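Local coordinates for 5' nucleotidase family protein (Staphylococcus aureus subsp. aureus, PDB 4Q7F), which belongs to the 5'-nucleotidase family and joins a metal-binding calcineurin-like phosphoesterase domain to a C-terminal nucleotidase domain, at residues 76-88 with 307-319. Residues are numbered along the deposited sequence; the frame is centred on the assembly and turned at random.
Sequences GSPFCNYLIAHSG and QHLRKQLEDWLDY
Y82 of helix 78-85 fits as a knob into a hole formed by L309, Q312, L313 and W316 of helix 304-317. The short helical segments 78-85 and 307-317 cross nearly at right angles (86°), with axes 10.4 Å apart. This packing joins a helix of the calcineurin-like phosphoesterase part to the long helix that follows it far along the chain. The tight side is apolar. L313 forks between two neighbours: CD1 meets Y82 CB at 3.6 Å and CD2 meets F79 CB at 3.8 Å. P78 CB rests on the methyls of L317. Helix 91-99 adds L93 against F79 and F96 against L309.

Toward solvent the contact becomes an aromatic cluster. The W316 side chain leaves with CG anti to the backbone N (chi1 -176°), which lays the indole against helix 78-85. Y82 and H86 both point an edge at its face, in T-shaped pairs, and A85 CB touches W316 CZ2 at 3.7 Å. The H86 ring, just past the helix, is steadied by Y82 O, which accepts from H86 ND1 at 2.9 Å. No direct hydrogen bond crosses between the segments. At the looser margin a water lies between Y82 and Q312; it sits unusually close, 2.5 Å, to Y82 OH and donates to Q312 OE1 at 3.1 Å.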
ATOM      1  N   GLY A  76       5.960   4.399  -3.091  1.00 21.20           N
ATOM      2  CA  GLY A  76       6.115   2.974  -3.100  1.00 21.79           C
ATOM      3  C   GLY A  76       7.501   2.450  -3.289  1.00 21.27           C
ATOM      4  O   GLY A  76       7.932   1.604  -2.550  1.00 24.09           O
ATOM      5  N   SER A  77       8.215   2.979  -4.265  1.00 19.89           N
ATOM      6  CA  SER A  77       9.509   2.441  -4.594  1.00 19.24           C
ATOM      7  C   SER A  77      10.627   3.364  -4.150  1.00 18.73           C
ATOM      8  O   SER A  77      10.372   4.503  -3.811  1.00 18.41           O
ATOM      9  CB  SER A  77       9.592   2.288  -6.107  1.00 19.26           C
ATOM     10  OG  SER A  77       9.761   3.556  -6.728  1.00 18.36           O
ATOM     11  N   PRO A  78      11.876   2.876  -4.184  1.00 18.93           N
ATOM     12  CA  PRO A  78      13.034   3.700  -3.861  1.00 19.50           C
ATOM     13  C   PRO A  78      13.168   4.878  -4.800  1.00 19.63           C
ATOM     14  O   PRO A  78      13.841   5.829  -4.458  1.00 20.58           O
ATOM     15  CB  PRO A  78      14.219   2.738  -4.058  1.00 20.00           C
ATOM     16  CG  PRO A  78      13.653   1.393  -3.840  1.00 19.35           C
ATOM     17  CD  PRO A  78      12.274   1.479  -4.427  1.00 19.47           C
ATOM     18  N   PHE A  79      12.547   4.824  -5.973  1.00 19.46           N
ATOM     19  CA  PHE A  79      12.584   5.974  -6.902  1.00 20.28           C
ATOM     20  C   PHE A  79      11.826   7.138  -6.228  1.00 21.13           C
ATOM     21  O   PHE A  79      12.256   8.322  -6.256  1.00 19.58           O
ATOM     22  CB  PHE A  79      11.998   5.569  -8.262  1.00 20.46           C
ATOM     23  CG  PHE A  79      11.850   6.717  -9.249  1.00 22.16           C
ATOM     24  CD1 PHE A  79      12.891   7.611  -9.469  1.00 22.81           C
ATOM     25  CD2 PHE A  79      10.683   6.871  -9.985  1.00 23.10           C
ATOM     26  CE1 PHE A  79      12.766   8.647 -10.387  1.00 23.77           C
ATOM     27  CE2 PHE A  79      10.558   7.905 -10.910  1.00 24.60           C
ATOM     28  CZ  PHE A  79      11.601   8.795 -11.108  1.00 23.42           C
ATOM     29  N   CYS A  80      10.735   6.787  -5.559  1.00 20.97           N
ATOM     30  CA  CYS A  80       9.953   7.766  -4.826  1.00 21.98           C
ATOM     31  C   CYS A  80      10.816   8.373  -3.683  1.00 22.29           C
ATOM     32  O   CYS A  80      10.842   9.600  -3.520  1.00 21.82           O
ATOM     33  CB  CYS A  80       8.649   7.146  -4.353  1.00 22.87           C
ATOM     34  SG  CYS A  80       7.535   6.682  -5.719  1.00 25.73           S
ATOM     35  N   ASN A  81      11.543   7.538  -2.920  1.00 21.95           N
ATOM     36  CA  ASN A  81      12.451   8.063  -1.892  1.00 23.14           C
ATOM     37  C   ASN A  81      13.459   9.012  -2.508  1.00 24.40           C
ATOM     38  O   ASN A  81      13.721  10.103  -1.967  1.00 25.39           O
ATOM     39  CB  ASN A  81      13.241   6.966  -1.186  1.00 23.13           C
ATOM     40  CG  ASN A  81      12.357   5.994  -0.460  1.00 23.40           C
ATOM     41  OD1 ASN A  81      11.525   5.326  -1.068  1.00 23.86           O
ATOM     42  ND2 ASN A  81      12.561   5.866   0.838  1.00 23.26           N
ATOM     43  N   TYR A  82      14.042   8.572  -3.622  1.00 25.18           N
ATOM     44  CA  TYR A  82      15.027   9.362  -4.360  1.00 26.12           C
ATOM     45  C   TYR A  82      14.496  10.748  -4.704  1.00 25.87           C
ATOM     46  O   TYR A  82      15.197  11.748  -4.520  1.00 27.87           O
ATOM     47  CB  TYR A  82      15.459   8.619  -5.624  1.00 26.16           C
ATOM     48  CG  TYR A  82      16.417   9.404  -6.505  1.00 26.10           C
ATOM     49  CD1 TYR A  82      17.788   9.318  -6.317  1.00 26.88           C
ATOM     50  CD2 TYR A  82      15.949  10.220  -7.517  1.00 25.44           C
ATOM     51  CE1 TYR A  82      18.671  10.031  -7.105  1.00 27.17           C
ATOM     52  CE2 TYR A  82      16.823  10.952  -8.304  1.00 27.36           C
ATOM     53  CZ  TYR A  82      18.184  10.853  -8.089  1.00 27.96           C
ATOM     54  OH  TYR A  82      19.064  11.556  -8.872  1.00 28.46           O
ATOM     55  N   LEU A  83      13.263  10.814  -5.188  1.00 27.36           N
ATOM     56  CA  LEU A  83      12.655  12.093  -5.571  1.00 29.72           C
ATOM     57  C   LEU A  83      12.504  13.056  -4.411  1.00 29.15           C
ATOM     58  O   LEU A  83      12.811  14.243  -4.556  1.00 29.51           O
ATOM     59  CB  LEU A  83      11.288  11.889  -6.223  1.00 31.99           C
ATOM     60  CG  LEU A  83      11.269  11.147  -7.560  1.00 34.12           C
ATOM     61  CD1 LEU A  83       9.827  10.916  -7.964  1.00 35.70           C
ATOM     62  CD2 LEU A  83      12.033  11.881  -8.645  1.00 36.19           C
ATOM     63  N   ILE A  84      12.031  12.552  -3.271  1.00 27.33           N
ATOM     64  CA  ILE A  84      11.842  13.378  -2.105  1.00 28.10           C
ATOM     65  C   ILE A  84      13.195  13.894  -1.643  1.00 29.57           C
ATOM     66  O   ILE A  84      13.323  15.074  -1.299  1.00 28.05           O
ATOM     67  CB  ILE A  84      11.174  12.624  -0.929  1.00 28.56           C
ATOM     68  CG1 ILE A  84       9.779  12.096  -1.320  1.00 27.94           C
ATOM     69  CG2 ILE A  84      11.056  13.554   0.277  1.00 29.56           C
ATOM     70  CD1 ILE A  84       8.767  13.167  -1.694  1.00 28.94           C
ATOM     71  N   ALA A  85      14.199  13.013  -1.662  1.00 27.52           N
ATOM     72  CA  ALA A  85      15.540  13.361  -1.226  1.00 29.68           C
ATOM     73  C   ALA A  85      16.275  14.306  -2.169  1.00 32.62           C
ATOM     74  O   ALA A  85      17.255  14.906  -1.767  1.00 37.46           O
ATOM     75  CB  ALA A  85      16.372  12.092  -1.013  1.00 28.88           C
ATOM     76  N   HIS A  86      15.843  14.434  -3.414  1.00 40.62           N
ATOM     77  CA  HIS A  86      16.538  15.346  -4.328  1.00 44.59           C
ATOM     78  C   HIS A  86      15.787  16.652  -4.547  1.00 49.03           C
ATOM     79  O   HIS A  86      15.940  17.562  -3.739  1.00 50.54           O
ATOM     80  CB  HIS A  86      16.984  14.618  -5.580  1.00 43.60           C
ATOM     81  CG  HIS A  86      18.117  13.691  -5.296  1.00 44.30           C
ATOM     82  ND1 HIS A  86      17.948  12.519  -4.592  1.00 43.71           N
ATOM     83  CD2 HIS A  86      19.450  13.815  -5.510  1.00 46.03           C
ATOM     84  CE1 HIS A  86      19.124  11.940  -4.418  1.00 46.10           C
ATOM     85  NE2 HIS A  86      20.051  12.700  -4.974  1.00 46.00           N
ATOM     86  N   SER A  87      14.960  16.785  -5.566  1.00 53.03           N
ATOM     87  CA  SER A  87      14.284  18.085  -5.704  1.00 56.43           C
ATOM     88  C   SER A  87      13.089  18.254  -4.758  1.00 53.12           C
ATOM     89  O   SER A  87      12.619  19.370  -4.543  1.00 53.14           O
ATOM     90  CB  SER A  87      13.844  18.314  -7.139  1.00 59.24           C
ATOM     91  OG  SER A  87      14.964  18.298  -7.999  1.00 69.39           O
ATOM     92  N   GLY A  88      12.622  17.158  -4.167  1.00 46.57           N
ATOM     93  CA  GLY A  88      11.416  17.199  -3.360  1.00 43.45           C
ATOM     94  C   GLY A  88      10.231  17.298  -4.330  1.00 40.39           C
ATOM     95  O   GLY A  88       9.086  17.377  -3.913  1.00 40.61           O
ATOM     96  N   GLN A 307      17.647   5.897 -19.028  0.60 25.83           N
ATOM     97  CA  GLN A 307      18.702   5.053 -18.453  0.60 26.44           C
ATOM     98  C   GLN A 307      19.662   5.899 -17.601  0.60 26.72           C
ATOM     99  O   GLN A 307      20.171   5.423 -16.589  0.60 25.38           O
ATOM    100  CB  GLN A 307      19.453   4.244 -19.521  0.60 28.25           C
ATOM    101  CG  GLN A 307      18.657   3.096 -20.166  0.60 28.27           C
ATOM    102  CD  GLN A 307      18.438   1.871 -19.270  0.60 28.20           C
ATOM    103  OE1 GLN A 307      18.049   1.975 -18.102  0.60 28.06           O
ATOM    104  NE2 GLN A 307      18.648   0.686 -19.848  0.60 28.78           N
ATOM    105  N   HIS A 308      19.893   7.155 -17.993  1.00 27.34           N
ATOM    106  CA  HIS A 308      20.732   8.026 -17.193  1.00 28.78           C
ATOM    107  C   HIS A 308      20.104   8.242 -15.805  1.00 27.86           C
ATOM    108  O   HIS A 308      20.791   8.158 -14.800  1.00 26.29           O
ATOM    109  CB  HIS A 308      20.974   9.344 -17.902  1.00 31.98           C
ATOM    110  CG  HIS A 308      21.806  10.292 -17.113  1.00 35.49           C
ATOM    111  ND1 HIS A 308      23.079   9.977 -16.689  1.00 38.16           N
ATOM    112  CD2 HIS A 308      21.562  11.552 -16.679  1.00 37.35           C
ATOM    113  CE1 HIS A 308      23.584  11.001 -16.020  1.00 39.92           C
ATOM    114  NE2 HIS A 308      22.685  11.971 -16.004  1.00 40.21           N
ATOM    115  N   LEU A 309      18.787   8.462 -15.763  1.00 27.61           N
ATOM    116  CA  LEU A 309      18.072   8.621 -14.496  1.00 26.88           C
ATOM    117  C   LEU A 309      18.180   7.348 -13.655  1.00 26.12           C
ATOM    118  O   LEU A 309      18.452   7.421 -12.460  1.00 26.71           O
ATOM    119  CB  LEU A 309      16.612   9.002 -14.748  1.00 26.68           C
ATOM    120  CG  LEU A 309      15.659   9.094 -13.546  1.00 26.05           C
ATOM    121  CD1 LEU A 309      16.197  10.019 -12.468  1.00 26.88           C
ATOM    122  CD2 LEU A 309      14.279   9.546 -13.997  1.00 25.95           C
ATOM    123  N   ARG A 310      17.935   6.182 -14.263  1.00 24.95           N
ATOM    124  CA  ARG A 310      18.090   4.896 -13.568  1.00 23.98           C
ATOM    125  C   ARG A 310      19.494   4.816 -12.939  1.00 23.73           C
ATOM    126  O   ARG A 310      19.641   4.397 -11.807  1.00 22.02           O
ATOM    127  CB  ARG A 310      17.873   3.737 -14.558  1.00 24.71           C
ATOM    128  CG  ARG A 310      18.322   2.329 -14.138  1.00 25.34           C
ATOM    129  CD  ARG A 310      17.294   1.580 -13.346  1.00 24.93           C
ATOM    130  NE  ARG A 310      17.774   0.301 -12.813  1.00 24.96           N
ATOM    131  CZ  ARG A 310      17.531  -0.917 -13.313  1.00 23.49           C
ATOM    132  NH1 ARG A 310      16.802  -1.093 -14.402  1.00 22.97           N
ATOM    133  NH2 ARG A 310      18.020  -1.989 -12.682  1.00 22.99           N
ATOM    134  N   LYS A 311      20.518   5.204 -13.684  1.00 24.32           N
ATOM    135  CA  LYS A 311      21.905   5.156 -13.166  1.00 25.97           C
ATOM    136  C   LYS A 311      22.096   6.044 -11.942  1.00 25.42           C
ATOM    137  O   LYS A 311      22.726   5.629 -10.965  1.00 24.70           O
ATOM    138  CB  LYS A 311      22.928   5.560 -14.241  1.00 27.51           C
ATOM    139  CG  LYS A 311      24.378   5.494 -13.767  1.00 29.40           C
ATOM    140  CD  LYS A 311      25.315   6.072 -14.812  1.00 31.89           C
ATOM    141  CE  LYS A 311      26.779   5.889 -14.426  1.00 33.64           C
ATOM    142  NZ  LYS A 311      27.158   6.525 -13.136  1.00 34.38           N
ATOM    143  N   GLN A 312      21.597   7.281 -12.019  1.00 25.61           N
ATOM    144  CA  GLN A 312      21.664   8.214 -10.890  1.00 25.59           C
ATOM    145  C   GLN A 312      20.976   7.585  -9.687  1.00 24.26           C
ATOM    146  O   GLN A 312      21.475   7.641  -8.563  1.00 23.96           O
ATOM    147  CB  GLN A 312      20.980   9.524 -11.238  1.00 26.61           C
ATOM    148  CG  GLN A 312      21.782  10.402 -12.198  1.00 28.91           C
ATOM    149  CD  GLN A 312      20.981  11.588 -12.685  1.00 30.87           C
ATOM    150  OE1 GLN A 312      19.775  11.479 -12.940  1.00 30.83           O
ATOM    151  NE2 GLN A 312      21.650  12.722 -12.861  1.00 33.18           N
ATOM    152  N   LEU A 313      19.834   6.972  -9.945  1.00 23.04           N
ATOM    153  CA  LEU A 313      19.069   6.325  -8.907  1.00 22.17           C
ATOM    154  C   LEU A 313      19.875   5.187  -8.286  1.00 22.43           C
ATOM    155  O   LEU A 313      20.017   5.120  -7.065  1.00 23.50           O
ATOM    156  CB  LEU A 313      17.746   5.809  -9.486  1.00 21.31           C
ATOM    157  CG  LEU A 313      16.895   4.957  -8.542  1.00 20.53           C
ATOM    158  CD1 LEU A 313      16.654   5.663  -7.216  1.00 20.87           C
ATOM    159  CD2 LEU A 313      15.575   4.628  -9.238  1.00 20.54           C
ATOM    160  N   GLU A 314      20.420   4.302  -9.120  1.00 22.69           N
ATOM    161  CA  GLU A 314      21.227   3.181  -8.596  1.00 23.03           C
ATOM    162  C   GLU A 314      22.452   3.701  -7.842  1.00 24.30           C
ATOM    163  O   GLU A 314      22.817   3.184  -6.780  1.00 23.74           O
ATOM    164  CB  GLU A 314      21.637   2.230  -9.723  1.00 23.29           C
ATOM    165  CG  GLU A 314      20.464   1.546 -10.435  1.00 21.85           C
ATOM    166  CD  GLU A 314      19.656   0.616  -9.563  1.00 21.67           C
ATOM    167  OE1 GLU A 314      20.078   0.258  -8.407  1.00 21.74           O
ATOM    168  OE2 GLU A 314      18.572   0.210 -10.056  1.00 20.98           O
ATOM    169  N   ASP A 315      23.098   4.731  -8.389  1.00 25.32           N
ATOM    170  CA  ASP A 315      24.265   5.306  -7.717  1.00 26.24           C
ATOM    171  C   ASP A 315      23.896   5.752  -6.284  1.00 26.39           C
ATOM    172  O   ASP A 315      24.607   5.454  -5.333  1.00 25.90           O
ATOM    173  CB  ASP A 315      24.851   6.460  -8.524  1.00 27.27           C
ATOM    174  CG  ASP A 315      25.553   5.993  -9.810  1.00 28.35           C
ATOM    175  OD1 ASP A 315      25.712   4.765 -10.046  1.00 27.33           O
ATOM    176  OD2 ASP A 315      25.959   6.859 -10.598  1.00 29.11           O
ATOM    177  N   TRP A 316      22.760   6.436  -6.142  1.00 26.18           N
ATOM    178  CA  TRP A 316      22.295   6.891  -4.843  1.00 27.14           C
ATOM    179  C   TRP A 316      22.002   5.704  -3.945  1.00 25.26           C
ATOM    180  O   TRP A 316      22.377   5.701  -2.780  1.00 25.60           O
ATOM    181  CB  TRP A 316      21.050   7.766  -5.017  1.00 27.41           C
ATOM    182  CG  TRP A 316      20.540   8.361  -3.781  1.00 29.12           C
ATOM    183  CD1 TRP A 316      21.080   9.415  -3.093  1.00 30.76           C
ATOM    184  CD2 TRP A 316      19.325   8.015  -3.102  1.00 28.52           C
ATOM    185  NE1 TRP A 316      20.286   9.723  -2.015  1.00 31.71           N
ATOM    186  CE2 TRP A 316      19.207   8.878  -1.994  1.00 29.81           C
ATOM    187  CE3 TRP A 316      18.332   7.056  -3.322  1.00 27.18           C
ATOM    188  CZ2 TRP A 316      18.138   8.804  -1.102  1.00 29.44           C
ATOM    189  CZ3 TRP A 316      17.273   6.983  -2.449  1.00 26.52           C
ATOM    190  CH2 TRP A 316      17.172   7.853  -1.355  1.00 28.15           C
ATOM    191  N   LEU A 317      21.354   4.679  -4.503  1.00 24.18           N
ATOM    192  CA  LEU A 317      21.047   3.488  -3.738  1.00 23.73           C
ATOM    193  C   LEU A 317      22.295   2.761  -3.245  1.00 24.71           C
ATOM    194  O   LEU A 317      22.260   2.102  -2.208  1.00 24.31           O
ATOM    195  CB  LEU A 317      20.153   2.557  -4.556  1.00 22.08           C
ATOM    196  CG  LEU A 317      18.730   3.098  -4.707  1.00 21.66           C
ATOM    197  CD1 LEU A 317      17.943   2.221  -5.650  1.00 21.23           C
ATOM    198  CD2 LEU A 317      18.028   3.181  -3.349  1.00 20.90           C
ATOM    199  N   ASP A 318      23.401   2.898  -3.967  1.00 25.46           N
ATOM    200  CA  ASP A 318      24.652   2.258  -3.572  1.00 26.73           C
ATOM    201  C   ASP A 318      25.447   3.031  -2.536  1.00 29.00           C
ATOM    202  O   ASP A 318      26.463   2.529  -2.046  1.00 28.59           O
ATOM    203  CB  ASP A 318      25.538   2.009  -4.812  1.00 27.93           C
ATOM    204  CG  ASP A 318      24.998   0.900  -5.700  1.00 26.51           C
ATOM    205  OD1 ASP A 318      24.207   0.059  -5.197  1.00 24.92           O
ATOM    206  OD2 ASP A 318      25.369   0.864  -6.896  1.00 27.33           O
ATOM    207  N   TYR A 319      24.997   4.244  -2.195  1.00 29.74           N
ATOM    208  CA  TYR A 319      25.709   5.081  -1.243  1.00 32.88           C
ATOM    209  C   TYR A 319      25.865   4.323   0.063  1.00 32.91           C
ATOM    210  O   TYR A 319      24.890   3.823   0.610  1.00 29.75           O
ATOM    211  CB  TYR A 319      24.982   6.411  -1.002  1.00 34.73           C
ATOM    212  CG  TYR A 319      25.675   7.261   0.035  1.00 38.40           C
ATOM    213  CD1 TYR A 319      26.753   8.070  -0.309  1.00 41.43           C
ATOM    214  CD2 TYR A 319      25.274   7.230   1.368  1.00 40.02           C
ATOM    215  CE1 TYR A 319      27.409   8.838   0.649  1.00 44.23           C
ATOM    216  CE2 TYR A 319      25.916   7.997   2.330  1.00 43.56           C
ATOM    217  CZ  TYR A 319      26.980   8.799   1.964  1.00 45.09           C
ATOM    218  OH  TYR A 319      27.614   9.555   2.919  1.00 50.63           O
TER
HETATM  219  O   HOH W   1      18.278  12.963 -10.728  1.00 30.50           O